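Local atomic coordinates of MstE (Scytonema sp. PCC 10023, PDB entry 6SBF), a protein that acts as a monodomain class II terpene cyclase, assembling complex isoprenoid scaffolds, probably within merosterol biosynthesis. Residues Q46-P51 and D58-A63; A175-S180 and H194-V199; A309-P314 and S342-H347. The protein carries 1 engineered substitution. All coordinates share one frame; numbering follows the deposited sequence. Where two conformers were deposited one is given.

Interaction 1 of 3, residues Q46-P51 and D58-A63; sequences QDFNFP and DEWVTA
Phe48 and Trp60 form the aromatic part of this contact. Their rings lie nearly parallel, with planes at 23°, but they are slid so far apart that they hardly overlap, and the centroids of the Phe48 ring and the Trp60 six-membered ring are 5.0 Å apart. The touching is done by two neighbouring atoms of each ring: Phe48 CD2 sits 3.5 Å from Trp60 CZ3, and Phe48 CE2 lies beside Trp60 CH2. With CG of Trp60 anti to its backbone N (chi1 165°), the indole swings from the first turn of the helix back toward the phenyl group.

The aliphatic packing centres on Val61. Its CG2 meets the edge of the Phe48 ring, 4.1 Å from CD2, and also rests 3.6 Å from Asp47 O. The other methyl, CG1, reaches Asp47 CB at 3.9 Å, so the valine wedges against backbone and side chain together.

Polar contact between 46-51 and 58-63 is indirect. One water accepts from Gln46 NE2 at 3.0 Å and gives a weak bond to Asp58 OD2. The main charged partner of Asp58 is Arg91, which also pairs with Glu59. Asp47 turns its carboxylate elsewhere: OD1 accepts from Phe48 N and Asn348 N, and OD2 from the amides of Ile350 and Phe351 at the start of helix 350-363.

Strands 47-50 and 55-57 make a beta hairpin that leads directly into helix 59-69, and the contact folds the first turn of this helix, 59-63, back on strand 47-50, nearly antiparallel to it (163°). Leu311 of strand 311-313 packs on both aromatic residues, while Trp60 also touches Asp110 and Thr111 of helix 109-121.

Interaction 2 of 3, residues A175-S180 and H194-V199; sequences AHTCVS and HDYLRV
Helices 177-183 and 187-200, consecutive and antiparallel where they meet, pack together in a protein of alpha6-alpha6 barrel fold, and Tyr196 of the second helix thrusts its ring against the N-terminal turn of the first. Its CG is anti to the backbone N (chi1 172°), which directs the phenol at the first turn of helix 177-183. At the far end, Tyr196 OH and Thr177 OG1 share a hydrogen bond of 2.8 Å, in which either hydroxyl may be the donor. The threonine presents this oxygen because OG1 stands beside its own backbone N, while the two side chains meet at a slant.

The two flanks of the ring are met by different residues. Ala175 CB approaches Tyr196 CE1 at 4.1 Å, whereas Ser180 comes to the other ortho carbon, with OG 3.5 Å from Tyr196 CE2 and CB close by. Farther along, Leu197 CD2 packs at 4.1 Å on Ser180 CB, and the same leucine leans on Thr222 of helix 215-229.

Ser180 is itself held in place. Its OG donates to His176 O at 2.8 Å from above the carbonyl plane, and its backbone N reaches the same oxygen from the opposite face. Ser180 OG is also bonded to Ile147 N. His176, at the N-cap position, bonds Thr149 through ND1 and Gly171 through NE2, and its ring stacks on Tyr210.

The phenol oxygen of the buried Tyr196 thus has a hydroxyl partner rather than a charge, and the geometry allows either hydroxyl to donate. Its position beside the amino end of helix 177-183 would probably polarise the phenol modestly, although Thr177 N makes no hydrogen bond to it.

Interaction 3 of 3, residues A309-P314 and S342-H347; sequences AYLRIP and SIIFDH
Leu311 and Ile344 run alongside each other in one direction at the apolar centre of an antiparallel strand pair in which 342-344 is the middle strand of a three-stranded mixed sheet. Leu311 CD2 meets Ile344 CD1 at 4.0 Å; chi1 of 69° places CG1 of the isoleucine between its backbone N and carbonyl carbon, so that CD1 is brought alongside the leucine. Phe48 and Phe50 of strand 47-50 pack on this face.

On the other face Ile343 lies across Tyr310, its CG2 3.6 Å from Tyr310 CB. CG1 of the same isoleucine touches Arg312 CB at 3.8 Å, while the arginine chain extends away to Asn322 and Tyr210. Phe345 CB packs 3.7 Å from Tyr310 CE1, and the tyrosine hydroxyl bonds His260.

The backbones are tied by a reciprocal pair of hydrogen bonds, from Leu311 N to Ile344 O (2.9 Å) and from Ile344 N to Leu311 O (2.8 Å). A further bond runs from Ile313 N to Ser342 O, almost in line with the carbonyl.

At the polar edge Asp346, centre of an inverse gamma turn, bonds Thr352 through OD2, and Ala309 N donates to its OD1 at 3.0 Å from above the carboxylate plane, 39° out of it. With an alanine here, Ala309 N would probably lose its acceptor and Thr352 its carboxylate partner, weakening the tie between the loop that leads into strand 311-313 and helix 350-363. Ala309 CB rests 3.4 Å from the same Asp346 OD1.

All three contacts are buried, but they serve different parts of the fold. Interactions 1 and 3 adjoin, with centres about 12 Å apart, and Phe48 CE1 packs on Ala309 O where they meet; through Asp47 and Asp346 both also bond to the start of helix 350-363. Interaction 2 stands apart, its centre about 24 Å from that of interaction 1 and 21 Å from that of interaction 3, and joins two helices. Their chemistry follows the elements joined: aromatic and aliphatic packing with a bridging water between strand and helix, a hydroxyl pair between two helices, and backbone hydrogen bonds between strands.

Interaction 1 of 3, residues Q46-P51 and D58-A63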
# COMPACT_ATOMS: atom_id res chain seq x y z
N GLN A 46 7.48 -0.24 12.62
CA GLN A 46 7.99 1.07 12.25
C GLN A 46 8.70 0.98 10.90
O GLN A 46 9.43 0.04 10.65
CB GLN A 46 9.05 1.54 13.24
CG GLN A 46 8.52 1.87 14.61
CD GLN A 46 9.65 2.35 15.50
OE1 GLN A 46 10.45 1.56 15.93
NE2 GLN A 46 9.73 3.64 15.70
N ASP A 47 8.54 2.03 10.09
CA ASP A 47 9.33 2.10 8.83
C ASP A 47 9.23 3.52 8.32
O ASP A 47 8.35 4.25 8.68
CB ASP A 47 8.91 1.07 7.79
CG ASP A 47 10.07 0.31 7.17
OD1 ASP A 47 11.20 0.93 7.09
OD2 ASP A 47 9.89 -0.84 6.72
N PHE A 48 10.15 3.82 7.37
CA PHE A 48 10.34 5.13 6.75
C PHE A 48 10.94 6.10 7.75
O PHE A 48 10.77 5.96 8.96
CB PHE A 48 9.09 5.68 6.09
CG PHE A 48 8.52 4.80 4.99
CD1 PHE A 48 9.00 4.89 3.70
CD2 PHE A 48 7.52 3.87 5.27
CE1 PHE A 48 8.50 4.05 2.71
CE2 PHE A 48 7.05 3.05 4.26
CZ PHE A 48 7.52 3.15 2.98
N ASN A 49 11.65 7.10 7.22
CA ASN A 49 12.29 8.08 8.12
C ASN A 49 12.44 9.41 7.40
O ASN A 49 12.97 9.42 6.24
CB ASN A 49 13.66 7.57 8.58
CG ASN A 49 14.26 8.36 9.72
OD1 ASN A 49 13.63 9.21 10.33
ND2 ASN A 49 15.52 8.10 9.93
N PHE A 50 12.02 10.46 8.08
CA PHE A 50 12.32 11.85 7.67
C PHE A 50 13.29 12.39 8.71
O PHE A 50 12.87 13.01 9.69
CB PHE A 50 11.04 12.67 7.64
CG PHE A 50 10.08 12.26 6.57
CD1 PHE A 50 10.15 12.79 5.31
CD2 PHE A 50 9.11 11.30 6.83
CE1 PHE A 50 9.25 12.39 4.32
CE2 PHE A 50 8.17 10.93 5.88
CZ PHE A 50 8.28 11.48 4.63
N PRO A 51 14.59 12.15 8.57
CA PRO A 51 15.55 12.52 9.60
C PRO A 51 15.55 14.01 9.92
O PRO A 51 15.49 14.82 9.00
CB PRO A 51 16.89 12.03 9.09
CG PRO A 51 16.68 11.44 7.77
CD PRO A 51 15.21 11.47 7.45
N ASP A 58 4.89 4.96 12.27
CA ASP A 58 4.44 3.83 13.13
C ASP A 58 2.94 3.56 12.95
O ASP A 58 2.63 2.45 12.50
CB ASP A 58 4.88 4.02 14.59
CG ASP A 58 4.53 5.27 15.34
OD1 ASP A 58 3.60 6.00 14.99
OD2 ASP A 58 5.20 5.54 16.39
N GLU A 59 2.06 4.52 13.19
CA GLU A 59 0.60 4.24 13.07
C GLU A 59 0.32 3.73 11.66
O GLU A 59 -0.36 2.74 11.48
CB GLU A 59 -0.23 5.49 13.34
CG GLU A 59 -0.11 6.02 14.74
CD GLU A 59 -0.77 7.35 15.01
OE1 GLU A 59 -1.79 7.68 14.37
OE2 GLU A 59 -0.25 8.10 15.91
N TRP A 60 0.80 4.47 10.63
CA TRP A 60 0.53 4.09 9.24
C TRP A 60 1.14 2.72 8.93
O TRP A 60 0.49 1.83 8.34
CB TRP A 60 1.08 5.19 8.34
CG TRP A 60 1.19 4.77 6.91
CD1 TRP A 60 0.26 4.19 6.12
CD2 TRP A 60 2.33 4.94 6.07
NE1 TRP A 60 0.73 4.02 4.85
CE2 TRP A 60 2.02 4.45 4.80
CE3 TRP A 60 3.59 5.48 6.32
CZ2 TRP A 60 2.90 4.54 3.73
CZ3 TRP A 60 4.45 5.57 5.25
CH2 TRP A 60 4.13 5.08 3.99
N VAL A 61 2.41 2.53 9.25
CA VAL A 61 3.14 1.30 8.92
C VAL A 61 2.46 0.13 9.62
O VAL A 61 2.27 -0.94 8.99
CB VAL A 61 4.61 1.41 9.30
CG1 VAL A 61 5.32 0.10 9.10
CG2 VAL A 61 5.27 2.48 8.46
N THR A 62 2.03 0.30 10.85
CA THR A 62 1.37 -0.79 11.63
C THR A 62 -0.01 -1.11 11.03
O THR A 62 -0.34 -2.29 10.93
CB THR A 62 1.36 -0.38 13.09
OG1 THR A 62 2.69 -0.42 13.60
CG2 THR A 62 0.50 -1.29 13.95
N ALA A 63 -0.76 -0.10 10.67
CA ALA A 63 -2.09 -0.32 10.04
C ALA A 63 -1.89 -1.11 8.74
O ALA A 63 -2.67 -2.05 8.42
CB ALA A 63 -2.80 1.00 9.83
O HOH W 1 7.90 5.98 15.14

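Interaction 2 of 3, residues A175-S180 and H194-V199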
# COMPACT_ATOMS: atom_id res chain seq x y z
N ALA A 175 -7.42 15.60 -4.34
CA ALA A 175 -7.76 14.18 -4.48
C ALA A 175 -6.55 13.40 -4.95
O ALA A 175 -5.89 13.83 -5.93
CB ALA A 175 -8.94 14.00 -5.39
N HIS A 176 -6.30 12.25 -4.37
CA HIS A 176 -5.15 11.37 -4.68
C HIS A 176 -5.66 10.01 -5.11
O HIS A 176 -6.46 9.40 -4.38
CB HIS A 176 -4.26 11.25 -3.46
CG HIS A 176 -3.63 12.54 -3.10
ND1 HIS A 176 -3.42 12.96 -1.80
CD2 HIS A 176 -3.17 13.53 -3.91
CE1 HIS A 176 -2.82 14.16 -1.84
NE2 HIS A 176 -2.64 14.54 -3.14
N THR A 177 -5.22 9.49 -6.24
CA THR A 177 -5.78 8.23 -6.73
C THR A 177 -5.32 7.04 -5.89
O THR A 177 -6.11 6.10 -5.67
CB THR A 177 -5.43 8.11 -8.20
OG1 THR A 177 -5.89 9.29 -8.90
CG2 THR A 177 -6.09 6.91 -8.84
N CYS A 178 -4.10 7.06 -5.40
CA CYS A 178 -3.53 6.00 -4.56
C CYS A 178 -4.36 5.90 -3.25
O CYS A 178 -4.75 4.81 -2.83
CB CYS A 178 -2.06 6.28 -4.26
SG CYS A 178 -1.67 7.97 -3.72
N VAL A 179 -4.63 7.03 -2.61
CA VAL A 179 -5.39 7.07 -1.36
C VAL A 179 -6.83 6.72 -1.65
O VAL A 179 -7.45 5.93 -0.88
CB VAL A 179 -5.27 8.42 -0.68
CG1 VAL A 179 -6.06 8.45 0.64
CG2 VAL A 179 -3.81 8.75 -0.46
N SER A 180 -7.42 7.19 -2.72
CA SER A 180 -8.80 6.87 -3.10
C SER A 180 -8.94 5.36 -3.33
O SER A 180 -9.92 4.74 -2.87
CB SER A 180 -9.19 7.66 -4.34
OG SER A 180 -9.20 9.05 -4.11
N HIS A 194 -16.39 5.26 -6.63
CA HIS A 194 -16.40 4.47 -7.88
C HIS A 194 -16.16 5.35 -9.14
O HIS A 194 -15.36 4.97 -9.99
CB HIS A 194 -17.74 3.70 -7.95
CG HIS A 194 -17.97 3.08 -9.28
ND1 HIS A 194 -18.52 3.79 -10.33
CD2 HIS A 194 -17.65 1.83 -9.75
CE1 HIS A 194 -18.60 2.99 -11.39
NE2 HIS A 194 -18.03 1.78 -11.06
N ASP A 195 -16.93 6.39 -9.31
CA ASP A 195 -16.89 7.16 -10.57
C ASP A 195 -15.51 7.78 -10.70
O ASP A 195 -14.96 7.81 -11.82
CB ASP A 195 -18.04 8.14 -10.64
CG ASP A 195 -19.41 7.52 -10.84
OD1 ASP A 195 -19.52 6.28 -10.91
OD2 ASP A 195 -20.35 8.30 -10.92
N TYR A 196 -14.96 8.33 -9.62
CA TYR A 196 -13.61 8.93 -9.64
C TYR A 196 -12.60 7.87 -10.06
O TYR A 196 -11.72 8.11 -10.93
CB TYR A 196 -13.27 9.50 -8.26
CG TYR A 196 -11.84 9.94 -8.15
CD1 TYR A 196 -11.44 11.21 -8.54
CD2 TYR A 196 -10.88 9.06 -7.69
CE1 TYR A 196 -10.11 11.59 -8.45
CE2 TYR A 196 -9.56 9.46 -7.60
CZ TYR A 196 -9.16 10.71 -8.02
OH TYR A 196 -7.83 11.06 -7.92
N LEU A 197 -12.69 6.68 -9.49
CA LEU A 197 -11.76 5.61 -9.88
C LEU A 197 -11.97 5.25 -11.36
O LEU A 197 -10.96 5.04 -12.09
CB LEU A 197 -11.90 4.41 -8.99
CG LEU A 197 -11.48 4.67 -7.52
CD1 LEU A 197 -11.76 3.49 -6.66
CD2 LEU A 197 -10.01 5.03 -7.42
N ARG A 198 -13.18 5.18 -11.85
CA ARG A 198 -13.34 4.84 -13.27
C ARG A 198 -12.74 5.93 -14.18
O ARG A 198 -12.04 5.60 -15.18
CB ARG A 198 -14.80 4.60 -13.61
CG ARG A 198 -15.34 3.26 -13.11
CD ARG A 198 -14.76 2.05 -13.84
NE ARG A 198 -14.96 2.13 -15.27
CZ ARG A 198 -16.07 2.03 -15.90
NH1 ARG A 198 -16.09 2.37 -17.19
NH2 ARG A 198 -17.16 1.57 -15.33
N VAL A 199 -12.97 7.19 -13.90
CA VAL A 199 -12.56 8.27 -14.86
C VAL A 199 -11.06 8.47 -14.84
O VAL A 199 -10.52 9.01 -15.81
CB VAL A 199 -13.33 9.55 -14.61
CG1 VAL A 199 -14.83 9.33 -14.78
CG2 VAL A 199 -12.91 10.26 -13.37

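Interaction 3 of 3, residues A309-P314 and S342-H347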
# COMPACT_ATOMS: atom_id res chain seq x y z
N ALA A 309 9.93 -0.07 -1.37
CA ALA A 309 8.71 0.70 -1.24
C ALA A 309 9.03 2.18 -1.31
O ALA A 309 9.28 2.81 -0.32
CB ALA A 309 7.97 0.33 0.01
N TYR A 310 9.06 2.70 -2.55
CA TYR A 310 9.53 4.06 -2.83
C TYR A 310 8.41 5.05 -2.70
O TYR A 310 7.46 5.03 -3.52
CB TYR A 310 10.27 4.16 -4.15
CG TYR A 310 11.58 3.42 -4.18
CD1 TYR A 310 12.60 3.74 -3.31
CD2 TYR A 310 11.82 2.40 -5.05
CE1 TYR A 310 13.80 3.04 -3.33
CE2 TYR A 310 13.01 1.69 -5.09
CZ TYR A 310 14.03 2.01 -4.23
OH TYR A 310 15.18 1.29 -4.27
N LEU A 311 8.52 5.90 -1.69
CA LEU A 311 7.55 6.93 -1.29
C LEU A 311 8.14 8.28 -1.76
O LEU A 311 9.26 8.67 -1.32
CB LEU A 311 7.37 6.90 0.21
CG LEU A 311 6.38 7.88 0.81
CD1 LEU A 311 4.98 7.52 0.41
CD2 LEU A 311 6.54 7.86 2.33
N ARG A 312 7.40 8.99 -2.55
CA ARG A 312 7.88 10.27 -3.04
C ARG A 312 7.23 11.41 -2.30
O ARG A 312 6.09 11.30 -1.82
CB ARG A 312 7.85 10.19 -4.53
CG ARG A 312 6.48 10.36 -5.02
CD ARG A 312 6.65 9.89 -6.49
NE ARG A 312 5.37 9.92 -7.07
CZ ARG A 312 4.94 9.58 -8.35
NH1 ARG A 312 3.66 9.76 -8.57
NH2 ARG A 312 5.69 9.12 -9.32
N ILE A 313 8.00 12.49 -2.17
CA ILE A 313 7.53 13.70 -1.51
C ILE A 313 7.47 14.77 -2.59
O ILE A 313 8.44 15.48 -2.86
CB ILE A 313 8.44 14.10 -0.37
CG1 ILE A 313 8.68 12.92 0.59
CG2 ILE A 313 7.81 15.33 0.27
CD1 ILE A 313 7.40 12.23 1.15
N PRO A 314 6.30 14.96 -3.26
CA PRO A 314 6.20 16.04 -4.22
C PRO A 314 6.25 17.37 -3.49
O PRO A 314 5.96 17.45 -2.30
CB PRO A 314 4.81 15.87 -4.83
CG PRO A 314 4.44 14.41 -4.50
CD PRO A 314 5.03 14.24 -3.12
N SER A 342 12.13 14.54 -3.55
CA SER A 342 12.93 13.34 -3.26
C SER A 342 12.05 12.13 -2.94
O SER A 342 10.84 12.30 -2.73
CB SER A 342 13.91 13.62 -2.15
OG SER A 342 13.28 13.43 -0.90
N ILE A 343 12.72 10.99 -2.98
CA ILE A 343 12.12 9.69 -2.73
C ILE A 343 12.81 9.10 -1.51
O ILE A 343 14.05 9.03 -1.46
CB ILE A 343 12.24 8.81 -3.97
CG1 ILE A 343 11.53 9.42 -5.16
CG2 ILE A 343 11.77 7.40 -3.71
CD1 ILE A 343 11.74 8.65 -6.47
N ILE A 344 12.00 8.58 -0.60
CA ILE A 344 12.49 7.76 0.53
C ILE A 344 12.01 6.32 0.40
O ILE A 344 11.15 6.03 -0.41
CB ILE A 344 12.09 8.44 1.85
CG1 ILE A 344 10.59 8.43 2.11
CG2 ILE A 344 12.68 9.85 1.93
CD1 ILE A 344 10.29 8.70 3.54
N PHE A 345 12.57 5.47 1.22
CA PHE A 345 12.18 4.05 1.20
C PHE A 345 12.06 3.51 2.63
O PHE A 345 12.36 4.18 3.61
CB PHE A 345 13.15 3.22 0.33
CG PHE A 345 14.54 3.13 0.87
CD1 PHE A 345 14.98 2.09 1.63
CD2 PHE A 345 15.50 4.06 0.46
CE1 PHE A 345 16.27 2.00 2.10
CE2 PHE A 345 16.80 3.98 0.93
CZ PHE A 345 17.18 2.93 1.71
N ASP A 346 11.58 2.29 2.67
CA ASP A 346 11.34 1.56 3.92
C ASP A 346 12.64 0.93 4.40
O ASP A 346 12.96 -0.21 4.08
CB ASP A 346 10.26 0.52 3.71
CG ASP A 346 10.51 -0.47 2.56
OD1 ASP A 346 10.98 -0.08 1.46
OD2 ASP A 346 10.17 -1.67 2.77
N HIS A 347 13.43 1.70 5.17
CA HIS A 347 14.78 1.28 5.56
C HIS A 347 14.78 -0.02 6.37
O HIS A 347 15.79 -0.72 6.39
CB HIS A 347 15.48 2.38 6.35
CG HIS A 347 14.74 2.83 7.56
ND1 HIS A 347 13.57 3.64 7.51
CD2 HIS A 347 14.98 2.51 8.88
CE1 HIS A 347 13.16 3.78 8.81
NE2 HIS A 347 14.04 3.15 9.64